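Probable 2-phosphosulfolactate phosphatase (Clostridium acetobutylicum, PDB 1VR0) probably catalyses the magnesium-dependent hydrolysis of (2R)-O-phospho-3-sulfolactate to (2R)-3-sulfolactate and phosphate. Local coordinates at residues A[91-94]-A[99-102]. Sequence-based numbering, arbitrary orientation.
Sequences FDFS and EYTE
The loop between strand 77-81 and helix 102-105 folds back on itself beside the sulfolactate pocket, and Phe93 and Ser94 meet Glu99 and Tyr100 across the loop. Tyr100 OH donates a very short hydrogen bond of 2.5 Å to Ser94 O, which lies in the plane of the tyrosine ring, at its edge. The same hydroxyl touches Phe93 CB. The two rings form a T-shaped pair: the edge of the Phe93 ring points at the face of the Tyr100 ring, with centroids 5.7 Å apart and planes at 61°. The Glu99 side chain, with CG between the backbone N and carbonyl carbon (chi1 71°), extends past the Phe93 ring to the Ser94 backbone. There OE2 accepts a weak, bent bond from Ser94 N at 3.2 Å. OE2 also takes the N-H of Ser96, between the two segments, so one carboxylate oxygen ties two backbone amides together. Glu99 OE1 lies at the edge of the Phe93 ring, 4.0 Å from CD1. The Ser94 side chain lies about 7 Å from the bound sulfolactate. Backbone hydrogen bonds join Asp92 and Phe93 to Leu79, and Ser94 to Gly81, in strand 77-81, while Tyr100 packs against strand 109-113 and helix 42-51, and Phe93 against helix 102-105.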
ATOM      1  N   PHE A  91     -17.706  13.245  26.610  1.00 39.64           N
ATOM      2  CA  PHE A  91     -16.622  14.107  26.096  1.00 39.50           C
ATOM      3  C   PHE A  91     -17.143  15.514  25.867  1.00 39.28           C
ATOM      4  O   PHE A  91     -18.345  15.739  25.862  1.00 39.08           O
ATOM      5  CB  PHE A  91     -16.014  13.549  24.781  1.00 39.69           C
ATOM      6  CG  PHE A  91     -14.937  12.505  24.980  1.00 38.95           C
ATOM      7  CD1 PHE A  91     -14.953  11.639  26.070  1.00 39.87           C
ATOM      8  CD2 PHE A  91     -13.916  12.394  24.076  1.00 39.45           C
ATOM      9  CE1 PHE A  91     -13.956  10.683  26.246  1.00 39.43           C
ATOM     10  CE2 PHE A  91     -12.898  11.435  24.249  1.00 40.44           C
ATOM     11  CZ  PHE A  91     -12.928  10.585  25.342  1.00 40.28           C
ATOM     12  N   ASP A  92     -16.226  16.453  25.670  1.00 39.17           N
ATOM     13  CA  ASP A  92     -16.580  17.858  25.490  1.00 39.09           C
ATOM     14  C   ASP A  92     -16.848  18.159  24.024  1.00 39.60           C
ATOM     15  O   ASP A  92     -17.792  18.879  23.693  1.00 39.38           O
ATOM     16  CB  ASP A  92     -15.462  18.750  26.048  1.00 38.57           C
ATOM     17  CG  ASP A  92     -15.257  18.550  27.534  1.00 37.55           C
ATOM     18  OD1 ASP A  92     -16.251  18.650  28.271  1.00 38.62           O
ATOM     19  OD2 ASP A  92     -14.132  18.262  27.980  1.00 34.04           O
ATOM     20  N   PHE A  93     -16.018  17.597  23.152  1.00 39.81           N
ATOM     21  CA  PHE A  93     -16.137  17.824  21.738  1.00 40.17           C
ATOM     22  C   PHE A  93     -15.977  16.537  20.975  1.00 40.29           C
ATOM     23  O   PHE A  93     -15.602  15.489  21.513  1.00 40.27           O
ATOM     24  CB  PHE A  93     -15.110  18.867  21.288  1.00 41.04           C
ATOM     25  CG  PHE A  93     -15.267  20.159  21.994  1.00 42.13           C
ATOM     26  CD1 PHE A  93     -16.403  20.957  21.749  1.00 44.20           C
ATOM     27  CD2 PHE A  93     -14.359  20.551  22.962  1.00 42.99           C
ATOM     28  CE1 PHE A  93     -16.629  22.167  22.456  1.00 42.56           C
ATOM     29  CE2 PHE A  93     -14.565  21.741  23.675  1.00 44.29           C
ATOM     30  CZ  PHE A  93     -15.724  22.557  23.411  1.00 42.77           C
ATOM     31  N   SER A  94     -16.282  16.642  19.695  1.00 40.24           N
ATOM     32  CA  SER A  94     -16.290  15.519  18.793  1.00 39.93           C
ATOM     33  C   SER A  94     -15.010  15.624  18.003  1.00 39.62           C
ATOM     34  O   SER A  94     -14.014  16.066  18.564  1.00 39.49           O
ATOM     35  CB  SER A  94     -17.579  15.586  17.974  1.00 39.62           C
ATOM     36  OG  SER A  94     -17.421  15.036  16.714  1.00 40.91           O
ATOM     37  N   GLU A  99     -15.304  22.839  15.625  1.00 42.93           N
ATOM     38  CA  GLU A  99     -15.682  23.049  17.002  1.00 42.99           C
ATOM     39  C   GLU A  99     -14.496  23.443  17.895  1.00 41.98           C
ATOM     40  O   GLU A  99     -14.708  23.905  19.019  1.00 42.47           O
ATOM     41  CB  GLU A  99     -16.541  21.888  17.531  1.00 43.19           C
ATOM     42  CG  GLU A  99     -15.897  20.545  17.769  1.00 44.57           C
ATOM     43  CD  GLU A  99     -16.938  19.392  17.759  1.00 44.77           C
ATOM     44  OE1 GLU A  99     -17.984  19.470  18.433  1.00 45.56           O
ATOM     45  OE2 GLU A  99     -16.701  18.385  17.057  1.00 51.55           O
ATOM     46  N   TYR A 100     -13.275  23.371  17.351  1.00 40.94           N
ATOM     47  CA  TYR A 100     -12.064  23.761  18.067  1.00 40.00           C
ATOM     48  C   TYR A 100     -11.644  25.168  17.713  1.00 39.50           C
ATOM     49  O   TYR A 100     -10.511  25.411  17.266  1.00 38.83           O
ATOM     50  CB  TYR A 100     -10.931  22.760  17.806  1.00 39.92           C
ATOM     51  CG  TYR A 100     -11.299  21.381  18.263  1.00 39.97           C
ATOM     52  CD1 TYR A 100     -11.044  20.984  19.569  1.00 39.64           C
ATOM     53  CD2 TYR A 100     -11.950  20.474  17.402  1.00 38.63           C
ATOM     54  CE1 TYR A 100     -11.396  19.708  20.019  1.00 40.36           C
ATOM     55  CE2 TYR A 100     -12.314  19.209  17.846  1.00 38.86           C
ATOM     56  CZ  TYR A 100     -12.029  18.833  19.165  1.00 40.05           C
ATOM     57  OH  TYR A 100     -12.390  17.606  19.673  1.00 39.72           O
ATOM     58  N   THR A 101     -12.570  26.091  17.941  1.00 39.48           N
ATOM     59  CA  THR A 101     -12.325  27.519  17.768  1.00 39.38           C
ATOM     60  C   THR A 101     -11.385  28.044  18.836  1.00 39.93           C
ATOM     61  O   THR A 101     -11.250  27.440  19.901  1.00 40.00           O
ATOM     62  CB  THR A 101     -13.642  28.353  17.872  1.00 39.12           C
ATOM     63  OG1 THR A 101     -14.164  28.315  19.216  1.00 39.14           O
ATOM     64  CG2 THR A 101     -14.666  27.865  16.922  1.00 37.76           C
ATOM     65  N   GLU A 102     -10.772  29.196  18.566  1.00 40.84           N
ATOM     66  CA  GLU A 102      -9.842  29.837  19.504  1.00 41.33           C
ATOM     67  C   GLU A 102     -10.475  30.105  20.878  1.00 41.36           C
ATOM     68  O   GLU A 102      -9.846  29.942  21.926  1.00 41.33           O
ATOM     69  CB  GLU A 102      -9.285  31.140  18.898  1.00 41.08           C
ATOM     70  CG  GLU A 102      -8.086  31.711  19.686  1.00 42.32           C
ATOM     71  CD  GLU A 102      -7.826  33.162  19.383  1.00 43.28           C
ATOM     72  OE1 GLU A 102      -8.026  33.504  18.207  1.00 46.93           O
ATOM     73  OE2 GLU A 102      -7.425  33.942  20.296  1.00 44.29           O
TER